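Local coordinates for protein 3,4-dihydroxybenzoate decarboxylase (Enterobacter cloacae, PDB 5NY5) that probably catalyses the reversible decarboxylation of 3,4-dihydroxybenzoate to catechol as a UbiD-family enzyme dependent on prenylated FMN and a metal ion, at residues K372-L386 with T459-A471. Sequence-based numbering, arbitrary orientation.
Sequences KRQPSDEGRQGQAAL and TIFDCTVPWALKA
Lys372 reaches across to the loop residues Thr464 and Val465 on a chain extended beyond CG, and its buried ammonium is gripped by three oxygens. NZ gives hydrogen bonds to Thr464 OG1 at 3.0 Å and to Val465 O at 2.9 Å, the latter from above the carbonyl plane, and forms a salt bridge with Glu378 OE1 at 2.8 Å. A lysine suits the place because its long arm carries several N-H groups to one buried cluster. Glu378 OE1 also accepts from the backbone N of Trp467 (2.9 Å), the two donors arriving on opposite faces of the carboxylate; CG anti to its own N (chi1 -178°) and a bend at chi2 bring the acid there. Its OE2 accepts from Gln381 NE2 and takes a salt bridge from Arg451 of a second subunit. From the bent Gln381, NE2 also donates to Asp462 OD1 (3.3 Å, nearly straight), amide and carboxylate planes 60° apart. Asp462 OD2 meanwhile closes an Asx turn onto Thr464 N. Thr464 OG1 donates to OD2 while accepting from Lys372 NZ, which suits a hydroxyl that can do both.

Segment 372-386 belongs to the C-terminal UbiD family region, where helix 380-391 packs on a mixed sheet that includes strand 455-462. There Ala385 CB, small enough for close approach, meets Ile460 CG2 at 3.7 Å.

The broad, flat Trp467 indole lays one face against the Gln374-Pro375 peptide. The proline ring rests its CH groups there, and Pro375 CA sits 3.6 Å from the five-membered ring's centroid in a CH-pi contact, while Lys372 O lies at the indole edge.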
loop_
_atom_site.group_PDB
_atom_site.type_symbol
_atom_site.label_atom_id
_atom_site.label_comp_id
_atom_site.label_asym_id
_atom_site.label_seq_id
_atom_site.Cartn_x
_atom_site.Cartn_y
_atom_site.Cartn_z
ATOM N N LYS A 372 -3.102 24.243 -15.777
ATOM C CA LYS A 372 -4.518 23.974 -15.583
ATOM C C LYS A 372 -5.301 25.261 -15.803
ATOM O O LYS A 372 -5.137 26.235 -15.059
ATOM C CB LYS A 372 -4.769 23.398 -14.192
ATOM C CG LYS A 372 -4.151 22.026 -13.992
ATOM C CD LYS A 372 -4.284 21.559 -12.556
ATOM C CE LYS A 372 -3.507 20.279 -12.324
ATOM N NZ LYS A 372 -3.438 19.947 -10.879
ATOM N N ARG A 373 -6.139 25.268 -16.835
ATOM C CA ARG A 373 -6.878 26.454 -17.231
ATOM C C ARG A 373 -8.333 26.426 -16.792
ATOM O O ARG A 373 -8.975 27.482 -16.749
ATOM C CB ARG A 373 -6.816 26.612 -18.754
ATOM C CG ARG A 373 -5.436 26.349 -19.330
ATOM C CD ARG A 373 -5.514 25.728 -20.712
ATOM N NE ARG A 373 -6.049 24.368 -20.678
ATOM C CZ ARG A 373 -6.206 23.602 -21.752
ATOM N NH1 ARG A 373 -5.872 24.063 -22.949
ATOM N NH2 ARG A 373 -6.698 22.377 -21.634
ATOM N N GLN A 374 -8.859 25.255 -16.462
ATOM C CA GLN A 374 -10.267 25.078 -16.153
ATOM C C GLN A 374 -10.393 23.881 -15.229
ATOM O O GLN A 374 -9.455 23.083 -15.116
ATOM C CB GLN A 374 -11.088 24.879 -17.434
ATOM C CG GLN A 374 -10.410 23.994 -18.457
ATOM C CD GLN A 374 -11.161 23.950 -19.768
ATOM O OE1 GLN A 374 -12.335 24.315 -19.833
ATOM N NE2 GLN A 374 -10.485 23.509 -20.823
ATOM N N PRO A 375 -11.529 23.733 -14.535
ATOM C CA PRO A 375 -11.691 22.574 -13.640
ATOM C C PRO A 375 -11.474 21.232 -14.322
ATOM O O PRO A 375 -10.909 20.317 -13.711
ATOM C CB PRO A 375 -13.134 22.727 -13.142
ATOM C CG PRO A 375 -13.402 24.177 -13.226
ATOM C CD PRO A 375 -12.676 24.654 -14.445
ATOM N N SER A 376 -11.901 21.092 -15.578
ATOM C CA SER A 376 -11.725 19.833 -16.293
ATOM C C SER A 376 -10.259 19.468 -16.485
ATOM O O SER A 376 -9.957 18.307 -16.777
ATOM C CB SER A 376 -12.428 19.898 -17.650
ATOM O OG SER A 376 -11.947 20.985 -18.418
ATOM N N ASP A 377 -9.343 20.424 -16.338
ATOM C CA ASP A 377 -7.928 20.106 -16.473
ATOM C C ASP A 377 -7.403 19.294 -15.300
ATOM O O ASP A 377 -6.389 18.605 -15.447
ATOM C CB ASP A 377 -7.107 21.384 -16.626
ATOM C CG ASP A 377 -7.105 21.901 -18.047
ATOM O OD1 ASP A 377 -7.332 21.090 -18.969
ATOM O OD2 ASP A 377 -6.876 23.111 -18.242
ATOM N N GLU A 378 -8.057 19.361 -14.144
ATOM C CA GLU A 378 -7.663 18.512 -13.032
ATOM C C GLU A 378 -7.866 17.054 -13.406
ATOM O O GLU A 378 -8.948 16.659 -13.848
ATOM C CB GLU A 378 -8.463 18.855 -11.780
ATOM C CG GLU A 378 -8.063 18.035 -10.574
ATOM C CD GLU A 378 -6.588 18.164 -10.246
ATOM O OE1 GLU A 378 -6.091 19.305 -10.176
ATOM O OE2 GLU A 378 -5.924 17.124 -10.066
ATOM N N GLY A 379 -6.821 16.257 -13.235
ATOM C CA GLY A 379 -6.812 14.886 -13.676
ATOM C C GLY A 379 -6.128 14.671 -15.007
ATOM O O GLY A 379 -5.757 13.536 -15.322
ATOM N N ARG A 380 -5.944 15.731 -15.792
ATOM C CA ARG A 380 -5.243 15.591 -17.057
ATOM C C ARG A 380 -3.730 15.613 -16.895
ATOM O O ARG A 380 -3.021 15.209 -17.823
ATOM C CB ARG A 380 -5.688 16.684 -18.031
ATOM C CG ARG A 380 -7.187 16.667 -18.305
ATOM C CD ARG A 380 -7.541 17.280 -19.650
ATOM N NE ARG A 380 -8.933 17.020 -20.005
ATOM C CZ ARG A 380 -9.896 17.936 -20.006
ATOM N NH1 ARG A 380 -9.629 19.193 -19.686
ATOM N NH2 ARG A 380 -11.133 17.591 -20.339
ATOM N N GLN A 381 -3.218 16.056 -15.742
ATOM C CA GLN A 381 -1.772 16.047 -15.545
ATOM C C GLN A 381 -1.233 14.624 -15.516
ATOM O O GLN A 381 -0.159 14.349 -16.060
ATOM C CB GLN A 381 -1.393 16.802 -14.268
ATOM C CG GLN A 381 -1.827 16.157 -12.959
ATOM C CD GLN A 381 -3.190 16.627 -12.506
ATOM O OE1 GLN A 381 -4.057 16.941 -13.321
ATOM N NE2 GLN A 381 -3.382 16.690 -11.198
ATOM N N GLY A 382 -1.971 13.701 -14.895
ATOM C CA GLY A 382 -1.591 12.305 -14.962
ATOM C C GLY A 382 -1.753 11.730 -16.351
ATOM O O GLY A 382 -0.972 10.871 -16.766
ATOM N N GLN A 383 -2.763 12.191 -17.090
ATOM C CA GLN A 383 -2.885 11.801 -18.488
ATOM C C GLN A 383 -1.657 12.228 -19.278
ATOM O O GLN A 383 -1.144 11.464 -20.102
ATOM C CB GLN A 383 -4.152 12.402 -19.094
ATOM C CG GLN A 383 -4.436 11.945 -20.515
ATOM C CD GLN A 383 -4.714 10.455 -20.602
ATOM O OE1 GLN A 383 -5.280 9.861 -19.686
ATOM N NE2 GLN A 383 -4.310 9.842 -21.707
ATOM N N ALA A 384 -1.158 13.440 -19.022
ATOM C CA ALA A 384 0.044 13.904 -19.706
ATOM C C ALA A 384 1.245 13.029 -19.374
ATOM O O ALA A 384 2.082 12.755 -20.241
ATOM C CB ALA A 384 0.328 15.360 -19.339
ATOM N N ALA A 385 1.346 12.580 -18.120
ATOM C CA ALA A 385 2.452 11.713 -17.731
ATOM C C ALA A 385 2.343 10.349 -18.396
ATOM O O ALA A 385 3.353 9.774 -18.816
ATOM C CB ALA A 385 2.495 11.568 -16.211
ATOM N N LEU A 386 1.126 9.820 -18.506
ATOM C CA LEU A 386 0.938 8.538 -19.177
ATOM C C LEU A 386 1.282 8.628 -20.658
ATOM O O LEU A 386 1.812 7.672 -21.234
ATOM C CB LEU A 386 -0.497 8.055 -18.988
ATOM C CG LEU A 386 -0.898 7.789 -17.537
ATOM C CD1 LEU A 386 -2.361 7.399 -17.445
ATOM C CD2 LEU A 386 -0.015 6.716 -16.939
ATOM N N THR A 459 7.762 5.899 -11.814
ATOM C CA THR A 459 7.106 6.709 -10.799
ATOM C C THR A 459 6.690 8.048 -11.383
ATOM O O THR A 459 7.474 8.700 -12.079
ATOM C CB THR A 459 8.028 6.921 -9.591
ATOM O OG1 THR A 459 8.508 5.652 -9.133
ATOM C CG2 THR A 459 7.277 7.596 -8.462
ATOM N N ILE A 460 5.463 8.453 -11.091
ATOM C CA ILE A 460 4.933 9.748 -11.491
ATOM C C ILE A 460 4.833 10.605 -10.236
ATOM O O ILE A 460 4.038 10.313 -9.334
ATOM C CB ILE A 460 3.573 9.616 -12.189
ATOM C CG1 ILE A 460 3.689 8.714 -13.416
ATOM C CG2 ILE A 460 3.039 10.980 -12.572
ATOM C CD1 ILE A 460 2.362 8.424 -14.109
ATOM N N PHE A 461 5.640 11.657 -10.168
ATOM C CA PHE A 461 5.567 12.638 -9.091
ATOM C C PHE A 461 4.684 13.785 -9.562
ATOM O O PHE A 461 5.078 14.554 -10.444
ATOM C CB PHE A 461 6.957 13.144 -8.711
ATOM C CG PHE A 461 7.872 12.084 -8.176
ATOM C CD1 PHE A 461 7.988 11.868 -6.812
ATOM C CD2 PHE A 461 8.636 11.315 -9.033
ATOM C CE1 PHE A 461 8.839 10.899 -6.319
ATOM C CE2 PHE A 461 9.488 10.345 -8.545
ATOM C CZ PHE A 461 9.589 10.137 -7.186
ATOM N N ASP A 462 3.492 13.899 -8.984
ATOM C CA ASP A 462 2.566 14.971 -9.338
ATOM C C ASP A 462 2.794 16.136 -8.385
ATOM O O ASP A 462 2.290 16.145 -7.261
ATOM C CB ASP A 462 1.122 14.485 -9.294
ATOM C CG ASP A 462 0.127 15.586 -9.607
ATOM O OD1 ASP A 462 -1.052 15.442 -9.225
ATOM O OD2 ASP A 462 0.518 16.597 -10.228
ATOM N N CYS A 463 3.553 17.131 -8.842
ATOM C CA CYS A 463 3.833 18.321 -8.055
ATOM C C CYS A 463 3.041 19.526 -8.531
ATOM O O CYS A 463 3.454 20.664 -8.293
ATOM C CB CYS A 463 5.327 18.633 -8.080
ATOM S SG CYS A 463 6.334 17.258 -7.551
ATOM N N THR A 464 1.923 19.298 -9.210
ATOM C CA THR A 464 1.044 20.377 -9.625
ATOM C C THR A 464 0.051 20.680 -8.514
ATOM O O THR A 464 -0.360 19.796 -7.762
ATOM C CB THR A 464 0.300 20.021 -10.916
ATOM O OG1 THR A 464 -0.654 18.982 -10.662
ATOM C CG2 THR A 464 1.277 19.546 -11.971
ATOM N N VAL A 465 -0.312 21.947 -8.406
ATOM C CA VAL A 465 -1.284 22.362 -7.393
ATOM C C VAL A 465 -2.661 21.846 -7.792
ATOM O O VAL A 465 -3.081 22.044 -8.943
ATOM C CB VAL A 465 -1.287 23.883 -7.255
ATOM C CG1 VAL A 465 -2.266 24.320 -6.183
ATOM C CG2 VAL A 465 0.105 24.382 -6.945
ATOM N N PRO A 466 -3.382 21.168 -6.901
ATOM C CA PRO A 466 -4.757 20.771 -7.217
ATOM C C PRO A 466 -5.580 21.983 -7.620
ATOM O O PRO A 466 -5.448 23.059 -7.037
ATOM C CB PRO A 466 -5.258 20.154 -5.907
ATOM C CG PRO A 466 -4.026 19.707 -5.210
ATOM C CD PRO A 466 -2.965 20.703 -5.568
ATOM N N TRP A 467 -6.428 21.796 -8.634
ATOM C CA TRP A 467 -7.165 22.914 -9.215
ATOM C C TRP A 467 -7.899 23.724 -8.156
ATOM O O TRP A 467 -7.911 24.959 -8.205
ATOM C CB TRP A 467 -8.154 22.401 -10.262
ATOM C CG TRP A 467 -9.174 23.422 -10.631
ATOM C CD1 TRP A 467 -10.437 23.536 -10.131
ATOM C CD2 TRP A 467 -9.013 24.490 -11.565
ATOM N NE1 TRP A 467 -11.076 24.609 -10.705
ATOM C CE2 TRP A 467 -10.222 25.210 -11.590
ATOM C CE3 TRP A 467 -7.967 24.903 -12.393
ATOM C CZ2 TRP A 467 -10.412 26.319 -12.404
ATOM C CZ3 TRP A 467 -8.157 26.005 -13.197
ATOM C CH2 TRP A 467 -9.369 26.701 -13.197
ATOM N N ALA A 468 -8.508 23.045 -7.182
ATOM C CA ALA A 468 -9.332 23.728 -6.193
ATOM C C ALA A 468 -8.519 24.597 -5.243
ATOM O O ALA A 468 -9.087 25.484 -4.601
ATOM C CB ALA A 468 -10.140 22.705 -5.393
ATOM N N LEU A 469 -7.212 24.372 -5.141
ATOM C CA LEU A 469 -6.378 25.085 -4.187
ATOM C C LEU A 469 -5.487 26.137 -4.831
ATOM O O LEU A 469 -4.708 26.781 -4.119
ATOM C CB LEU A 469 -5.507 24.093 -3.407
ATOM C CG LEU A 469 -6.215 22.880 -2.809
ATOM C CD1 LEU A 469 -5.232 22.027 -2.031
ATOM C CD2 LEU A 469 -7.369 23.318 -1.927
ATOM N N LYS A 470 -5.590 26.342 -6.149
ATOM C CA LYS A 470 -4.620 27.172 -6.861
ATOM C C LYS A 470 -4.532 28.581 -6.289
ATOM O O LYS A 470 -3.479 29.222 -6.383
ATOM C CB LYS A 470 -4.968 27.230 -8.348
ATOM C CG LYS A 470 -4.797 25.911 -9.081
ATOM C CD LYS A 470 -5.249 26.028 -10.527
ATOM C CE LYS A 470 -4.256 26.806 -11.370
ATOM N NZ LYS A 470 -2.970 26.074 -11.526
ATOM N N ALA A 471 -5.614 29.079 -5.691
ATOM C CA ALA A 471 -5.601 30.425 -5.139
ATOM C C ALA A 471 -4.717 30.539 -3.905
ATOM O O ALA A 471 -4.338 31.653 -3.529
ATOM C CB ALA A 471 -7.024 30.870 -4.806
HETATM O O HOH W 1 -1.569 25.032 -13.792
#